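Local coordinates for phenol hydroxylase component phL (PDB 3U52), which probably serves as the beta subunit of a multicomponent bacterial phenol hydroxylase, a helical partner of the subunit that oxidises the aromatic substrate, at residues L123-H128 / E193-M198; M158-I163 / L221-M226; T43-R48 / T56-T61. One frame throughout, in Å; residues are numbered along the deposited sequence.

Interaction 1: residues L123-H128 / E193-M198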
loop_
_atom_site.group_PDB
_atom_site.type_symbol
_atom_site.label_atom_id
_atom_site.label_comp_id
_atom_site.label_asym_id
_atom_site.label_seq_id
_atom_site.Cartn_x
_atom_site.Cartn_y
_atom_site.Cartn_z
ATOM N N LEU D 123 21.945 8.892 -35.618
ATOM C CA LEU D 123 21.022 8.569 -34.500
ATOM C C LEU D 123 21.204 9.485 -33.296
ATOM O O LEU D 123 20.263 10.141 -32.855
ATOM C CB LEU D 123 21.177 7.091 -34.070
ATOM C CG LEU D 123 20.181 6.632 -32.975
ATOM C CD1 LEU D 123 18.756 6.768 -33.505
ATOM C CD2 LEU D 123 20.467 5.218 -32.561
ATOM N N VAL D 124 22.407 9.553 -32.757
ATOM C CA VAL D 124 22.598 10.273 -31.507
ATOM C C VAL D 124 22.180 11.763 -31.540
ATOM O O VAL D 124 21.634 12.240 -30.536
ATOM C CB VAL D 124 24.013 9.997 -30.870
ATOM C CG1 VAL D 124 24.247 10.852 -29.656
ATOM C CG2 VAL D 124 24.136 8.483 -30.514
ATOM N N PRO D 125 22.423 12.512 -32.667
ATOM C CA PRO D 125 22.041 13.938 -32.590
ATOM C C PRO D 125 20.532 14.221 -32.450
ATOM O O PRO D 125 20.146 15.329 -32.080
ATOM C CB PRO D 125 22.653 14.562 -33.863
ATOM C CG PRO D 125 23.760 13.571 -34.294
ATOM C CD PRO D 125 23.138 12.206 -33.911
ATOM N N LEU D 126 19.693 13.220 -32.690
ATOM C CA LEU D 126 18.298 13.292 -32.334
ATOM C C LEU D 126 18.031 13.654 -30.860
ATOM O O LEU D 126 16.943 14.120 -30.568
ATOM C CB LEU D 126 17.572 11.976 -32.669
ATOM C CG LEU D 126 17.529 11.530 -34.144
ATOM C CD1 LEU D 126 16.689 10.245 -34.268
ATOM C CD2 LEU D 126 16.905 12.622 -34.963
ATOM N N ARG D 127 18.985 13.449 -29.938
ATOM C CA ARG D 127 18.782 13.976 -28.581
ATOM C C ARG D 127 18.529 15.468 -28.545
ATOM O O ARG D 127 17.899 15.969 -27.610
ATOM C CB ARG D 127 19.956 13.677 -27.653
ATOM C CG ARG D 127 21.322 14.134 -28.123
ATOM C CD ARG D 127 22.391 13.738 -27.123
ATOM N NE ARG D 127 23.656 14.305 -27.552
ATOM C CZ ARG D 127 24.474 15.037 -26.797
ATOM N NH1 ARG D 127 24.222 15.240 -25.508
ATOM N NH2 ARG D 127 25.595 15.505 -27.337
ATOM N N HIS D 128 19.072 16.199 -29.531
ATOM C CA HIS D 128 18.894 17.662 -29.569
ATOM C C HIS D 128 17.475 18.037 -30.014
ATOM O O HIS D 128 16.857 19.031 -29.583
ATOM C CB HIS D 128 19.966 18.271 -30.483
ATOM C CG HIS D 128 21.371 17.918 -30.097
ATOM N ND1 HIS D 128 21.947 18.302 -28.902
ATOM C CD2 HIS D 128 22.319 17.211 -30.756
ATOM C CE1 HIS D 128 23.195 17.872 -28.861
ATOM N NE2 HIS D 128 23.439 17.208 -29.977
ATOM N N GLU D 193 26.384 19.705 -42.541
ATOM C CA GLU D 193 25.308 20.258 -43.362
ATOM C C GLU D 193 24.032 19.401 -43.336
ATOM O O GLU D 193 22.948 19.927 -43.470
ATOM C CB GLU D 193 25.803 20.511 -44.807
ATOM C CG GLU D 193 26.310 19.220 -45.504
ATOM C CD GLU D 193 26.787 19.460 -46.949
ATOM O OE1 GLU D 193 26.040 19.073 -47.893
ATOM O OE2 GLU D 193 27.891 20.047 -47.123
ATOM N N MET D 194 24.184 18.095 -43.156
ATOM C CA MET D 194 23.085 17.134 -43.076
ATOM C C MET D 194 22.088 17.524 -41.978
ATOM O O MET D 194 20.873 17.346 -42.170
ATOM C CB MET D 194 23.655 15.763 -42.723
ATOM C CG MET D 194 22.798 14.542 -43.120
ATOM S SD MET D 194 23.174 13.145 -42.001
ATOM C CE MET D 194 21.968 13.542 -40.758
ATOM N N TRP D 195 22.585 18.038 -40.833
ATOM C CA TRP D 195 21.709 18.393 -39.695
ATOM C C TRP D 195 21.159 19.800 -39.740
ATOM O O TRP D 195 20.296 20.151 -38.905
ATOM C CB TRP D 195 22.398 18.149 -38.330
ATOM C CG TRP D 195 22.493 16.720 -38.093
ATOM C CD1 TRP D 195 23.573 15.923 -38.318
ATOM C CD2 TRP D 195 21.424 15.855 -37.670
ATOM N NE1 TRP D 195 23.250 14.594 -38.022
ATOM C CE2 TRP D 195 21.935 14.534 -37.643
ATOM C CE3 TRP D 195 20.087 16.075 -37.304
ATOM C CZ2 TRP D 195 21.146 13.427 -37.278
ATOM C CZ3 TRP D 195 19.305 14.986 -36.931
ATOM C CH2 TRP D 195 19.846 13.676 -36.908
ATOM N N GLN D 196 21.675 20.644 -40.648
ATOM C CA GLN D 196 21.313 22.069 -40.546
ATOM C C GLN D 196 19.839 22.376 -40.802
ATOM O O GLN D 196 19.267 23.195 -40.100
ATOM C CB GLN D 196 22.283 23.010 -41.295
ATOM C CG GLN D 196 23.707 22.903 -40.763
ATOM C CD GLN D 196 23.778 22.726 -39.223
ATOM O OE1 GLN D 196 23.407 23.616 -38.458
ATOM N NE2 GLN D 196 24.288 21.574 -38.785
ATOM N N PRO D 197 19.204 21.720 -41.786
ATOM C CA PRO D 197 17.769 21.965 -41.943
ATOM C C PRO D 197 16.975 21.571 -40.673
ATOM O O PRO D 197 16.009 22.254 -40.296
ATOM C CB PRO D 197 17.391 21.062 -43.103
ATOM C CG PRO D 197 18.690 20.996 -43.943
ATOM C CD PRO D 197 19.733 20.865 -42.857
ATOM N N MET D 198 17.391 20.496 -40.020
ATOM C CA MET D 198 16.659 20.083 -38.792
ATOM C C MET D 198 16.902 21.076 -37.679
ATOM O O MET D 198 15.978 21.509 -37.010
ATOM C CB MET D 198 17.018 18.681 -38.377
ATOM C CG MET D 198 16.360 18.259 -37.038
ATOM S SD MET D 198 14.567 17.977 -37.186
ATOM C CE MET D 198 14.550 16.290 -37.773
#

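Interaction 2: residues M158-I163 / L221-M226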
loop_
_atom_site.group_PDB
_atom_site.type_symbol
_atom_site.label_atom_id
_atom_site.label_comp_id
_atom_site.label_asym_id
_atom_site.label_seq_id
_atom_site.Cartn_x
_atom_site.Cartn_y
_atom_site.Cartn_z
ATOM N N MET D 158 8.364 15.410 -20.414
ATOM C CA MET D 158 9.240 14.607 -19.575
ATOM C C MET D 158 9.679 13.299 -20.274
ATOM O O MET D 158 10.835 12.925 -20.174
ATOM C CB MET D 158 8.615 14.373 -18.182
ATOM C CG MET D 158 8.445 15.684 -17.321
ATOM S SD MET D 158 9.765 16.949 -17.548
ATOM C CE MET D 158 8.959 18.212 -18.622
ATOM N N ASP D 159 8.788 12.664 -21.025
ATOM C CA ASP D 159 9.142 11.506 -21.880
ATOM C C ASP D 159 10.237 11.887 -22.884
ATOM O O ASP D 159 11.146 11.119 -23.115
ATOM C CB ASP D 159 7.932 11.090 -22.694
ATOM C CG ASP D 159 6.804 10.496 -21.844
ATOM O OD1 ASP D 159 7.069 10.082 -20.698
ATOM O OD2 ASP D 159 5.646 10.461 -22.331
ATOM N N ARG D 160 10.142 13.086 -23.476
ATOM C CA ARG D 160 11.138 13.521 -24.493
ATOM C C ARG D 160 12.508 13.672 -23.870
ATOM O O ARG D 160 13.499 13.313 -24.495
ATOM C CB ARG D 160 10.743 14.835 -25.237
ATOM C CG ARG D 160 9.344 14.915 -25.778
ATOM C CD ARG D 160 8.945 13.683 -26.625
ATOM N NE ARG D 160 9.594 13.645 -27.933
ATOM C CZ ARG D 160 9.087 14.153 -29.057
ATOM N NH1 ARG D 160 7.880 14.726 -29.068
ATOM N NH2 ARG D 160 9.796 14.073 -30.178
ATOM N N LEU D 161 12.572 14.201 -22.658
ATOM C CA LEU D 161 13.824 14.285 -21.925
ATOM C C LEU D 161 14.381 12.880 -21.621
ATOM O O LEU D 161 15.555 12.653 -21.818
ATOM C CB LEU D 161 13.618 15.026 -20.621
ATOM C CG LEU D 161 14.828 15.050 -19.706
ATOM C CD1 LEU D 161 15.962 15.869 -20.417
ATOM C CD2 LEU D 161 14.476 15.590 -18.299
ATOM N N GLY D 162 13.530 11.970 -21.144
ATOM C CA GLY D 162 13.881 10.540 -20.977
ATOM C C GLY D 162 14.398 9.907 -22.261
ATOM O O GLY D 162 15.420 9.256 -22.251
ATOM N N ILE D 163 13.712 10.120 -23.380
ATOM C CA ILE D 163 14.201 9.596 -24.669
ATOM C C ILE D 163 15.587 10.164 -25.070
ATOM O O ILE D 163 16.481 9.437 -25.505
ATOM C CB ILE D 163 13.159 9.794 -25.778
ATOM C CG1 ILE D 163 11.982 8.847 -25.533
ATOM C CG2 ILE D 163 13.763 9.516 -27.165
ATOM C CD1 ILE D 163 10.764 9.279 -26.220
ATOM N N LEU D 221 3.145 16.881 -36.628
ATOM C CA LEU D 221 3.901 16.976 -37.898
ATOM C C LEU D 221 5.365 16.499 -37.818
ATOM O O LEU D 221 5.761 15.624 -38.581
ATOM C CB LEU D 221 3.807 18.375 -38.511
ATOM C CG LEU D 221 2.406 18.962 -38.797
ATOM C CD1 LEU D 221 2.586 20.399 -39.342
ATOM C CD2 LEU D 221 1.477 18.095 -39.692
ATOM N N ILE D 222 6.165 17.017 -36.899
ATOM C CA ILE D 222 7.555 16.559 -36.811
ATOM C C ILE D 222 7.633 15.080 -36.331
ATOM O O ILE D 222 8.190 14.221 -37.006
ATOM C CB ILE D 222 8.389 17.489 -35.915
ATOM C CG1 ILE D 222 8.589 18.866 -36.617
ATOM C CG2 ILE D 222 9.745 16.882 -35.648
ATOM C CD1 ILE D 222 8.968 19.972 -35.667
ATOM N N ASP D 223 7.017 14.796 -35.188
ATOM C CA ASP D 223 7.048 13.453 -34.601
ATOM C C ASP D 223 6.386 12.420 -35.505
ATOM O O ASP D 223 6.849 11.292 -35.575
ATOM C CB ASP D 223 6.369 13.451 -33.218
ATOM C CG ASP D 223 7.162 14.254 -32.160
ATOM O OD1 ASP D 223 8.264 14.810 -32.445
ATOM O OD2 ASP D 223 6.663 14.365 -31.009
ATOM N N GLY D 224 5.308 12.800 -36.187
ATOM C CA GLY D 224 4.553 11.865 -36.990
ATOM C C GLY D 224 5.216 11.446 -38.289
ATOM O O GLY D 224 4.731 10.536 -38.985
ATOM N N MET D 225 6.312 12.110 -38.635
ATOM C CA MET D 225 7.130 11.709 -39.770
ATOM C C MET D 225 8.446 11.192 -39.246
ATOM O O MET D 225 8.929 10.157 -39.719
ATOM C CB MET D 225 7.384 12.915 -40.700
ATOM C CG MET D 225 6.416 13.015 -41.886
ATOM S SD MET D 225 6.909 14.347 -43.017
ATOM C CE MET D 225 6.265 15.777 -42.141
ATOM N N MET D 226 9.020 11.890 -38.255
ATOM C CA MET D 226 10.330 11.506 -37.701
ATOM C C MET D 226 10.403 10.111 -37.062
ATOM O O MET D 226 11.340 9.345 -37.328
ATOM C CB MET D 226 10.810 12.530 -36.678
ATOM C CG MET D 226 12.143 12.167 -36.054
ATOM S SD MET D 226 12.778 13.530 -35.092
ATOM C CE MET D 226 11.628 13.443 -33.694
#

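Interaction 3: residues T43-R48 / T56-T61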
loop_
_atom_site.group_PDB
_atom_site.type_symbol
_atom_site.label_atom_id
_atom_site.label_comp_id
_atom_site.label_asym_id
_atom_site.label_seq_id
_atom_site.Cartn_x
_atom_site.Cartn_y
_atom_site.Cartn_z
ATOM N N THR D 43 -10.674 32.298 -13.177
ATOM C CA THR D 43 -11.149 33.682 -13.258
ATOM C C THR D 43 -10.703 34.547 -12.075
ATOM O O THR D 43 -10.070 34.026 -11.120
ATOM C CB THR D 43 -12.682 33.724 -13.436
ATOM O OG1 THR D 43 -13.076 35.081 -13.715
ATOM C CG2 THR D 43 -13.436 33.200 -12.171
ATOM N N ASN D 44 -11.042 35.842 -12.121
ATOM C CA ASN D 44 -10.729 36.778 -11.060
ATOM C C ASN D 44 -9.245 36.870 -10.763
ATOM O O ASN D 44 -8.863 37.001 -9.581
ATOM C CB ASN D 44 -11.502 36.422 -9.769
ATOM C CG ASN D 44 -12.988 36.580 -9.933
ATOM O OD1 ASN D 44 -13.453 37.246 -10.876
ATOM N ND2 ASN D 44 -13.751 35.949 -9.063
ATOM N N PHE D 45 -8.393 36.817 -11.793
ATOM C CA PHE D 45 -6.942 36.970 -11.571
ATOM C C PHE D 45 -6.568 38.369 -11.089
ATOM O O PHE D 45 -7.185 39.360 -11.484
ATOM C CB PHE D 45 -6.173 36.608 -12.811
ATOM C CG PHE D 45 -6.450 35.197 -13.265
ATOM C CD1 PHE D 45 -7.275 34.969 -14.348
ATOM C CD2 PHE D 45 -5.952 34.109 -12.527
ATOM C CE1 PHE D 45 -7.568 33.691 -14.745
ATOM C CE2 PHE D 45 -6.240 32.810 -12.921
ATOM C CZ PHE D 45 -7.061 32.614 -14.015
ATOM N N HIS D 46 -5.626 38.448 -10.177
ATOM C CA HIS D 46 -5.453 39.712 -9.476
ATOM C C HIS D 46 -4.568 40.723 -10.159
ATOM O O HIS D 46 -4.683 41.908 -9.849
ATOM C CB HIS D 46 -4.906 39.419 -8.082
ATOM C CG HIS D 46 -5.953 38.858 -7.192
ATOM N ND1 HIS D 46 -6.306 37.520 -7.212
ATOM C CD2 HIS D 46 -6.807 39.462 -6.337
ATOM C CE1 HIS D 46 -7.290 37.312 -6.353
ATOM N NE2 HIS D 46 -7.622 38.474 -5.819
ATOM N N TYR D 47 -3.648 40.247 -10.986
ATOM C CA TYR D 47 -2.628 41.070 -11.638
ATOM C C TYR D 47 -2.291 40.579 -13.043
ATOM O O TYR D 47 -2.151 39.355 -13.281
ATOM C CB TYR D 47 -1.308 41.134 -10.868
ATOM C CG TYR D 47 -1.430 41.089 -9.370
ATOM C CD1 TYR D 47 -1.248 39.886 -8.684
ATOM C CD2 TYR D 47 -1.778 42.236 -8.637
ATOM C CE1 TYR D 47 -1.367 39.825 -7.351
ATOM C CE2 TYR D 47 -1.942 42.177 -7.308
ATOM C CZ TYR D 47 -1.715 40.950 -6.657
ATOM O OH TYR D 47 -1.843 40.855 -5.301
ATOM N N ARG D 48 -2.072 41.540 -13.952
ATOM C CA ARG D 48 -1.678 41.208 -15.324
ATOM C C ARG D 48 -0.225 40.780 -15.349
ATOM O O ARG D 48 0.583 41.345 -14.674
ATOM C CB ARG D 48 -1.873 42.419 -16.247
ATOM C CG ARG D 48 -3.348 42.770 -16.487
ATOM C CD ARG D 48 -3.993 41.890 -17.528
ATOM N NE ARG D 48 -3.490 42.219 -18.847
ATOM C CZ ARG D 48 -4.115 43.029 -19.683
ATOM N NH1 ARG D 48 -3.584 43.303 -20.874
ATOM N NH2 ARG D 48 -5.272 43.572 -19.317
ATOM N N THR D 56 -4.184 37.523 -20.016
ATOM C CA THR D 56 -4.165 37.378 -18.573
ATOM C C THR D 56 -3.389 36.086 -18.204
ATOM O O THR D 56 -2.916 35.381 -19.053
ATOM C CB THR D 56 -5.578 37.316 -17.956
ATOM O OG1 THR D 56 -6.250 36.121 -18.411
ATOM C CG2 THR D 56 -6.400 38.559 -18.357
ATOM N N LEU D 57 -3.249 35.821 -16.917
ATOM C CA LEU D 57 -2.795 34.520 -16.465
ATOM C C LEU D 57 -3.916 33.546 -16.910
ATOM O O LEU D 57 -5.078 33.957 -17.018
ATOM C CB LEU D 57 -2.704 34.579 -14.945
ATOM C CG LEU D 57 -1.412 34.734 -14.133
ATOM C CD1 LEU D 57 -0.152 35.125 -14.900
ATOM C CD2 LEU D 57 -1.654 35.510 -12.823
ATOM N N ASN D 58 -3.596 32.281 -17.201
ATOM C CA ASN D 58 -4.667 31.277 -17.549
ATOM C C ASN D 58 -5.692 31.783 -18.612
ATOM O O ASN D 58 -6.921 31.876 -18.354
ATOM C CB ASN D 58 -5.406 30.774 -16.280
ATOM C CG ASN D 58 -4.470 30.062 -15.234
ATOM O OD1 ASN D 58 -3.234 30.078 -15.355
ATOM N ND2 ASN D 58 -5.080 29.432 -14.202
ATOM N N ASP D 59 -5.188 32.120 -19.799
ATOM C CA ASP D 59 -6.000 32.807 -20.820
ATOM C C ASP D 59 -6.137 31.907 -22.022
ATOM O O ASP D 59 -5.143 31.599 -22.656
ATOM C CB ASP D 59 -5.327 34.123 -21.218
ATOM C CG ASP D 59 -6.220 35.016 -22.104
ATOM O OD1 ASP D 59 -7.056 34.496 -22.893
ATOM O OD2 ASP D 59 -6.071 36.271 -22.031
ATOM N N PRO D 60 -7.374 31.477 -22.352
ATOM C CA PRO D 60 -7.533 30.559 -23.535
ATOM C C PRO D 60 -7.245 31.192 -24.902
ATOM O O PRO D 60 -7.084 30.473 -25.896
ATOM C CB PRO D 60 -8.991 30.085 -23.430
ATOM C CG PRO D 60 -9.690 31.169 -22.652
ATOM C CD PRO D 60 -8.656 31.700 -21.647
ATOM N N THR D 61 -7.152 32.515 -24.931
ATOM C CA THR D 61 -6.801 33.248 -26.131
ATOM C C THR D 61 -5.321 33.232 -26.477
ATOM O O THR D 61 -4.947 33.825 -27.485
ATOM C CB THR D 61 -7.426 34.721 -26.165
ATOM O OG1 THR D 61 -6.841 35.566 -25.150
ATOM C CG2 THR D 61 -8.944 34.660 -25.916
#

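Interaction 1: residues L123-H128 / E193-M198
The indole of Trp-195 is gripped on both faces and along its outer edge. Over one face lies Pro-125, whose CB sits 4.0 Å from the centroid of the six-membered ring of Trp-195 and 17° off its normal, a CH-pi contact. CG of the proline completes the lid, 3.9 Å from Trp-195 NE1. The opposite face is covered from the indole's own segment by Met-194 CE, which lies close above the rim rather than over the centre. At the benzo edge, near the ring plane, Leu-126 brings one methyl up: CD2 is 3.7 Å from Trp-195 CH2 and 3.9 Å from Trp-195 CZ3. With chi1 of -72°, Trp-195 CG stands anti to its carbonyl carbon, and the indole projects across to the other segment. Both Pro-125 and Leu-126 cross the indole at about a right angle. They are presented by a type I beta turn, Leu-123 to Leu-126, closed by Leu-126 N to Leu-123 O at 3.1 Å. The polar edge of the ring is satisfied too, since NE1 donates to the carbonyl of Arg-121, just ahead of that turn. Three-sided packing and this bond together should fix the rotation of the indole. Beyond it, His-128 stacks on Trp-189 and bonds through ND1 to the backbone of a neighbouring subunit. In the all-alpha fold of the hydroxylase family this is a buried contact where helices 126-143 and 196-205 begin, built round a proline-tryptophan CH-pi contact.

Interaction 2: residues M158-I163 / L221-M226
Arg-160 reaches from helix 147-175 toward Asp-223 on helix 211-240, the two side chains coming from opposite directions. Its CB points at the partner helix, and CG leaves it anti to the carbonyl carbon (chi1 -48°). Further turns about CB-CG and CG-CD fold the chain compactly, with Ala-133, Tyr-227 and Trp-256 packed about the side chain. NE forms a salt bridge with Glu-130 OE1 on helix 126-143. CZ faces the carboxylate of Asp-223. At the tip, the salt bridge to Asp-223 rests on NH2, which is 2.8 Å from Asp-223 OD1 with an N-H...O angle of 161°; the oxygen lies in the guanidinium plane, but the nitrogen meets it from above the carboxylate plane. The modelled separation of 2.3 Å between Arg-160 NH1 and Asp-223 OD2 is too short to be taken at face value and remains doubtful. The two planes are 62° apart, so this is a twisted pair and not the flat two-pronged fork. Beside NH2, at the guanidinium edge, Met-226 CE approaches to 4.0 Å and lays an apolar methyl against the charge. Gln-218 NE2 also donates to Asp-223 OD1, giving that oxygen two donors. With Glu-130 and Asp-223 both close, the buried guanidinium would be expected to stay charged. The contact lies near the centre of the chain, beside Tyr-227 of the xenon pocket. Its charge network ties together three long helices, 126-143, 147-175 and 211-240, consistent with the ferritin-like helical bundle that beta subunits of this family share with their diiron partners.

Interaction 3: residues T43-R48 / T56-T61
Leu-57 O accepts a hydrogen bond from Thr-56 OG1 at 2.8 Å, and it also lies over the ring face of Phe-45, with the ring atom CE1 of Phe-45 3.4 Å from Leu-57 O. Downstream the same segment forms an Asx turn, Asp-59 OD1 accepting from Thr-61 N. The threonine bond is bent at the acceptor (C=O...O 133°), and the hydroxyl lies above the carbonyl plane. Thr-56 places OG1 between its backbone N and carbonyl carbon (chi1 65°), which lets it reach the next residue's carbonyl. On the far face of the phenyl ring, over its centre, lies Thr-43 O, so the ring is sandwiched between two carbonyl oxygens. Its end is met obliquely by Asn-58, CB standing 3.4 Å from Phe-45 CZ, while the amide plane is turned 73° from the ring. That amide is held by other partners: ND2 donates to Ala-41 O, and OD1 is bonded to a basic side chain of a neighbouring subunit. Leu-57 adds apolar packing, its CB 4.1 Å from Phe-45 CD2, and extends CD2 to 3.9 Å from Tyr-47 O. Beside this, the bend of Arg-48 at chi2 brings its CD to 4.2 Å from Thr-56 CG2. The contact closes a short irregular loop ahead of helix 81-105. Several residues of 43-48 also bind neighbouring subunits, so it lies at a subunit interface. Asp-59 braces segment 56-61 with both oxygens: OD2 takes Thr-56 N at 3.0 Å on its anti lone pair, and OD1 receives Thr-61 N at 2.8 Å and the Thr-61 hydroxyl from the same face of the carboxylate.

From the N terminus, interaction 3 comes first, closing a loop of seven intervening residues before helix 81-105 begins. It is complete before the others open and lies apart, its nearest atoms about 17 Å from interaction 2 and about 26 Å from interaction 1. The remaining two cross along the chain: 123-128, 158-163, 193-198 and 221-226 alternate between interactions 1 and 2. Interaction 1 links the beginnings of helices 126-143 and 196-205, and interaction 2 joins helices 147-175 and 211-240 deeper in the bundle. They also touch, with Met-226 SD 4.2 Å from both Leu-126 CD2 and Met-198 CE, so interactions 1 and 2 pack directly against each other through Met-226.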